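Long-range contact in phosphoribosylformylglycinamidine cyclo-ligase (Thermus thermophilus HB8, PDB 5AVM), which probably catalyses the ATP-dependent ring closure of formylglycinamidine ribonucleotide to 5-aminoimidazole ribonucleotide in de novo purine biosynthesis: residues 166-178 / 253-265. Numbering follows the deposited sequence.
Sequences LGPERVREGDALL and LPRALPPGLGAEV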
loop_
_atom_site.group_PDB
_atom_site.type_symbol
_atom_site.label_atom_id
_atom_site.label_comp_id
_atom_site.label_asym_id
_atom_site.label_seq_id
_atom_site.Cartn_x
_atom_site.Cartn_y
_atom_site.Cartn_z
ATOM N N LEU B 166 -10.527 20.460 -2.975
ATOM C CA LEU B 166 -9.781 21.188 -3.999
ATOM C C LEU B 166 -9.832 20.383 -5.296
ATOM O O LEU B 166 -9.864 19.146 -5.267
ATOM C CB LEU B 166 -8.321 21.375 -3.563
ATOM C CG LEU B 166 -7.976 22.550 -2.647
ATOM C CD1 LEU B 166 -9.223 23.309 -2.237
ATOM C CD2 LEU B 166 -7.233 22.037 -1.449
ATOM N N GLY B 167 -9.843 21.077 -6.429
ATOM C CA GLY B 167 -9.890 20.384 -7.702
ATOM C C GLY B 167 -10.022 21.332 -8.874
ATOM O O GLY B 167 -10.442 22.476 -8.703
ATOM N N PRO B 168 -9.680 20.874 -10.089
ATOM C CA PRO B 168 -9.750 21.667 -11.321
ATOM C C PRO B 168 -11.074 22.382 -11.594
ATOM O O PRO B 168 -11.088 23.493 -12.119
ATOM C CB PRO B 168 -9.403 20.647 -12.406
ATOM C CG PRO B 168 -9.802 19.325 -11.791
ATOM C CD PRO B 168 -9.298 19.485 -10.389
ATOM N N GLU B 169 -12.186 21.754 -11.234
ATOM C CA GLU B 169 -13.491 22.362 -11.476
ATOM C C GLU B 169 -13.738 23.664 -10.710
ATOM O O GLU B 169 -14.680 24.398 -11.025
ATOM C CB GLU B 169 -14.614 21.352 -11.188
ATOM C CG GLU B 169 -14.574 20.690 -9.809
ATOM C CD GLU B 169 -13.377 19.769 -9.613
ATOM O OE1 GLU B 169 -13.015 19.044 -10.570
ATOM O OE2 GLU B 169 -12.815 19.762 -8.495
ATOM N N ARG B 170 -12.899 23.955 -9.714
ATOM C CA ARG B 170 -13.046 25.185 -8.931
ATOM C C ARG B 170 -12.111 26.242 -9.491
ATOM O O ARG B 170 -12.261 27.431 -9.216
ATOM C CB ARG B 170 -12.700 24.954 -7.461
ATOM C CG ARG B 170 -13.126 23.619 -6.927
ATOM C CD ARG B 170 -13.710 23.740 -5.538
ATOM N NE ARG B 170 -13.067 24.776 -4.736
ATOM C CZ ARG B 170 -13.300 24.953 -3.439
ATOM N NH1 ARG B 170 -14.153 24.155 -2.812
ATOM N NH2 ARG B 170 -12.701 25.932 -2.772
ATOM N N VAL B 171 -11.138 25.796 -10.275
ATOM C CA VAL B 171 -10.173 26.697 -10.884
ATOM C C VAL B 171 -10.814 27.556 -11.978
ATOM O O VAL B 171 -11.531 27.052 -12.850
ATOM C CB VAL B 171 -8.990 25.916 -11.489
ATOM C CG1 VAL B 171 -8.137 26.841 -12.330
ATOM C CG2 VAL B 171 -8.159 25.293 -10.380
ATOM N N ARG B 172 -10.555 28.857 -11.912
ATOM C CA ARG B 172 -11.083 29.805 -12.882
ATOM C C ARG B 172 -9.890 30.472 -13.559
ATOM O O ARG B 172 -8.769 30.407 -13.056
ATOM C CB ARG B 172 -11.943 30.851 -12.170
ATOM C CG ARG B 172 -13.102 30.262 -11.372
ATOM C CD ARG B 172 -14.276 29.882 -12.259
ATOM N NE ARG B 172 -15.010 31.061 -12.713
ATOM C CZ ARG B 172 -16.101 31.025 -13.475
ATOM N NH1 ARG B 172 -16.597 29.861 -13.880
ATOM N NH2 ARG B 172 -16.706 32.156 -13.824
ATOM N N GLU B 173 -10.121 31.103 -14.706
ATOM C CA GLU B 173 -9.031 31.768 -15.409
ATOM C C GLU B 173 -8.659 33.050 -14.680
ATOM O O GLU B 173 -9.523 33.876 -14.378
ATOM C CB GLU B 173 -9.431 32.113 -16.840
ATOM C CG GLU B 173 -8.295 32.749 -17.629
ATOM C CD GLU B 173 -8.780 33.555 -18.817
ATOM O OE1 GLU B 173 -9.511 32.995 -19.666
ATOM O OE2 GLU B 173 -8.426 34.753 -18.901
ATOM N N GLY B 174 -7.369 33.207 -14.397
ATOM C CA GLY B 174 -6.912 34.395 -13.704
ATOM C C GLY B 174 -6.355 34.111 -12.326
ATOM O O GLY B 174 -5.839 35.006 -11.652
ATOM N N ASP B 175 -6.462 32.864 -11.886
ATOM C CA ASP B 175 -5.936 32.513 -10.578
ATOM C C ASP B 175 -4.432 32.717 -10.528
ATOM O O ASP B 175 -3.746 32.701 -11.554
ATOM C CB ASP B 175 -6.238 31.052 -10.230
ATOM C CG ASP B 175 -7.670 30.837 -9.807
ATOM O OD1 ASP B 175 -8.248 31.756 -9.180
ATOM O OD2 ASP B 175 -8.209 29.744 -10.087
ATOM N N ALA B 176 -3.928 32.907 -9.317
ATOM C CA ALA B 176 -2.505 33.076 -9.093
ATOM C C ALA B 176 -1.904 31.704 -8.759
ATOM O O ALA B 176 -2.566 30.848 -8.167
ATOM C CB ALA B 176 -2.275 34.045 -7.939
ATOM N N LEU B 177 -0.654 31.492 -9.156
ATOM C CA LEU B 177 0.024 30.242 -8.862
ATOM C C LEU B 177 0.969 30.530 -7.705
ATOM O O LEU B 177 1.954 31.250 -7.857
ATOM C CB LEU B 177 0.812 29.747 -10.079
ATOM C CG LEU B 177 0.064 29.584 -11.404
ATOM C CD1 LEU B 177 0.979 28.936 -12.410
ATOM C CD2 LEU B 177 -1.174 28.736 -11.216
ATOM N N LEU B 178 0.653 29.983 -6.538
ATOM C CA LEU B 178 1.467 30.183 -5.347
ATOM C C LEU B 178 2.201 28.883 -5.041
ATOM O O LEU B 178 1.585 27.854 -4.775
ATOM C CB LEU B 178 0.564 30.582 -4.178
ATOM C CG LEU B 178 1.138 31.222 -2.911
ATOM C CD1 LEU B 178 -0.026 31.777 -2.114
ATOM C CD2 LEU B 178 1.933 30.224 -2.076
ATOM N N LEU B 253 1.034 19.794 -12.503
ATOM C CA LEU B 253 0.194 20.983 -12.464
ATOM C C LEU B 253 -1.059 20.862 -13.333
ATOM O O LEU B 253 -2.163 21.127 -12.871
ATOM C CB LEU B 253 0.980 22.238 -12.871
ATOM C CG LEU B 253 0.952 23.433 -11.898
ATOM C CD1 LEU B 253 1.372 24.675 -12.662
ATOM C CD2 LEU B 253 -0.438 23.652 -11.290
ATOM N N PRO B 254 -0.906 20.463 -14.605
ATOM C CA PRO B 254 -2.084 20.337 -15.472
ATOM C C PRO B 254 -3.242 19.514 -14.899
ATOM O O PRO B 254 -4.383 19.646 -15.349
ATOM C CB PRO B 254 -1.504 19.726 -16.743
ATOM C CG PRO B 254 -0.150 20.365 -16.807
ATOM C CD PRO B 254 0.334 20.248 -15.373
ATOM N N ARG B 255 -2.948 18.673 -13.908
ATOM C CA ARG B 255 -3.965 17.823 -13.276
ATOM C C ARG B 255 -4.958 18.645 -12.456
ATOM O O ARG B 255 -6.152 18.330 -12.411
ATOM C CB ARG B 255 -3.306 16.808 -12.344
ATOM C CG ARG B 255 -2.096 16.121 -12.910
ATOM C CD ARG B 255 -2.421 14.821 -13.599
ATOM N NE ARG B 255 -1.241 13.968 -13.584
ATOM C CZ ARG B 255 -0.719 13.448 -12.475
ATOM N NH1 ARG B 255 -1.285 13.688 -11.296
ATOM N NH2 ARG B 255 0.380 12.709 -12.539
ATOM N N ALA B 256 -4.445 19.688 -11.804
ATOM C CA ALA B 256 -5.243 20.574 -10.966
ATOM C C ALA B 256 -5.939 21.646 -11.795
ATOM O O ALA B 256 -6.589 22.532 -11.246
ATOM C CB ALA B 256 -4.355 21.233 -9.914
ATOM N N LEU B 257 -5.802 21.564 -13.115
ATOM C CA LEU B 257 -6.412 22.547 -14.002
ATOM C C LEU B 257 -7.453 21.945 -14.942
ATOM O O LEU B 257 -7.226 20.907 -15.570
ATOM C CB LEU B 257 -5.331 23.255 -14.823
ATOM C CG LEU B 257 -4.198 23.912 -14.034
ATOM C CD1 LEU B 257 -3.208 24.498 -15.012
ATOM C CD2 LEU B 257 -4.734 24.991 -13.108
ATOM N N PRO B 258 -8.616 22.601 -15.047
ATOM C CA PRO B 258 -9.716 22.164 -15.899
ATOM C C PRO B 258 -9.374 22.339 -17.364
ATOM O O PRO B 258 -8.394 22.999 -17.706
ATOM C CB PRO B 258 -10.851 23.077 -15.470
ATOM C CG PRO B 258 -10.138 24.341 -15.193
ATOM C CD PRO B 258 -8.963 23.865 -14.378
ATOM N N PRO B 259 -10.182 21.740 -18.254
ATOM C CA PRO B 259 -9.949 21.844 -19.696
ATOM C C PRO B 259 -10.008 23.294 -20.178
ATOM O O PRO B 259 -10.830 24.084 -19.705
ATOM C CB PRO B 259 -11.072 20.992 -20.282
ATOM C CG PRO B 259 -11.305 19.965 -19.222
ATOM C CD PRO B 259 -11.281 20.800 -17.970
ATOM N N GLY B 260 -9.124 23.638 -21.112
ATOM C CA GLY B 260 -9.100 24.985 -21.653
ATOM C C GLY B 260 -8.359 25.985 -20.792
ATOM O O GLY B 260 -8.526 27.200 -20.947
ATOM N N LEU B 261 -7.537 25.474 -19.880
ATOM C CA LEU B 261 -6.761 26.328 -18.992
ATOM C C LEU B 261 -5.368 25.759 -18.753
ATOM O O LEU B 261 -5.207 24.629 -18.293
ATOM C CB LEU B 261 -7.498 26.517 -17.660
ATOM C CG LEU B 261 -8.818 27.293 -17.755
ATOM C CD1 LEU B 261 -9.497 27.338 -16.408
ATOM C CD2 LEU B 261 -8.542 28.705 -18.257
ATOM N N GLY B 262 -4.364 26.555 -19.102
ATOM C CA GLY B 262 -2.984 26.155 -18.921
ATOM C C GLY B 262 -2.368 27.110 -17.927
ATOM O O GLY B 262 -3.023 28.068 -17.517
ATOM N N ALA B 263 -1.122 26.866 -17.535
ATOM C CA ALA B 263 -0.452 27.729 -16.563
ATOM C C ALA B 263 0.718 28.498 -17.163
ATOM O O ALA B 263 1.309 28.080 -18.157
ATOM C CB ALA B 263 0.026 26.905 -15.378
ATOM N N GLU B 264 1.048 29.620 -16.532
ATOM C CA GLU B 264 2.142 30.480 -16.968
ATOM C C GLU B 264 3.085 30.686 -15.788
ATOM O O GLU B 264 2.751 31.391 -14.839
ATOM C CB GLU B 264 1.572 31.820 -17.416
ATOM C CG GLU B 264 2.551 32.756 -18.075
ATOM C CD GLU B 264 1.886 34.053 -18.494
ATOM O OE1 GLU B 264 1.655 34.919 -17.616
ATOM O OE2 GLU B 264 1.577 34.190 -19.701
ATOM N N VAL B 265 4.262 30.071 -15.850
ATOM C CA VAL B 265 5.235 30.176 -14.765
ATOM C C VAL B 265 6.429 31.071 -15.098
ATOM O O VAL B 265 7.230 30.739 -15.966
ATOM C CB VAL B 265 5.769 28.774 -14.376
ATOM C CG1 VAL B 265 6.810 28.891 -13.272
ATOM C CG2 VAL B 265 4.617 27.888 -13.931
#
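Pro258 lays its ring against the short 3-10 turn 168-170, where Pro168 O sits 3.1 Å from Pro258 CD, with Pro258 CG and CB also close. From the other segment's side, Pro168 CB rests over the Leu257-Pro258 peptide, 3.4 Å from Pro258 N, while Pro168 CA makes a C-H...O contact with Ala256 O at 3.3 Å. Val171 crosses the Pro258 ring at about a right angle, its CB 3.5 Å from Pro258 CD. With CG1 anti to the backbone N (chi1 170°), Val171 sends that methyl to Leu257 CD2 and directs CG2 at Ala256 O, 3.3 Å away. Were Pro258 replaced by an alanine, the ring atoms CG and CD would be gone, a gap would probably open beside Val171 CB and CG1, and the backbone there would probably turn more freely. The two segments lead into strands 176-181 and 261-265 of the mixed sheet in the C-terminal AIR synthase domain; strand 319-326 runs between these two, and no hydrogen bond joins the segments directly. Leu261, at the end of the type II turn 258-261, turns its two methyls toward segment 166-178: CD2 packs on Glu173 CB at 3.8 Å, and CD1 faces the backbone of Val171 and Arg172. In the type II turn 172-175, Arg172 N donates a hydrogen bond to Asp175 OD2 from above the carboxylate plane; His239 also bonds that oxygen. Farther along, Leu177 places CG anti to its carbonyl carbon (chi1 -54°), and CD1 reaches across to Ala263 CB at 3.7 Å, with Leu253 CD1 and Val265 CG2 as further apolar neighbours.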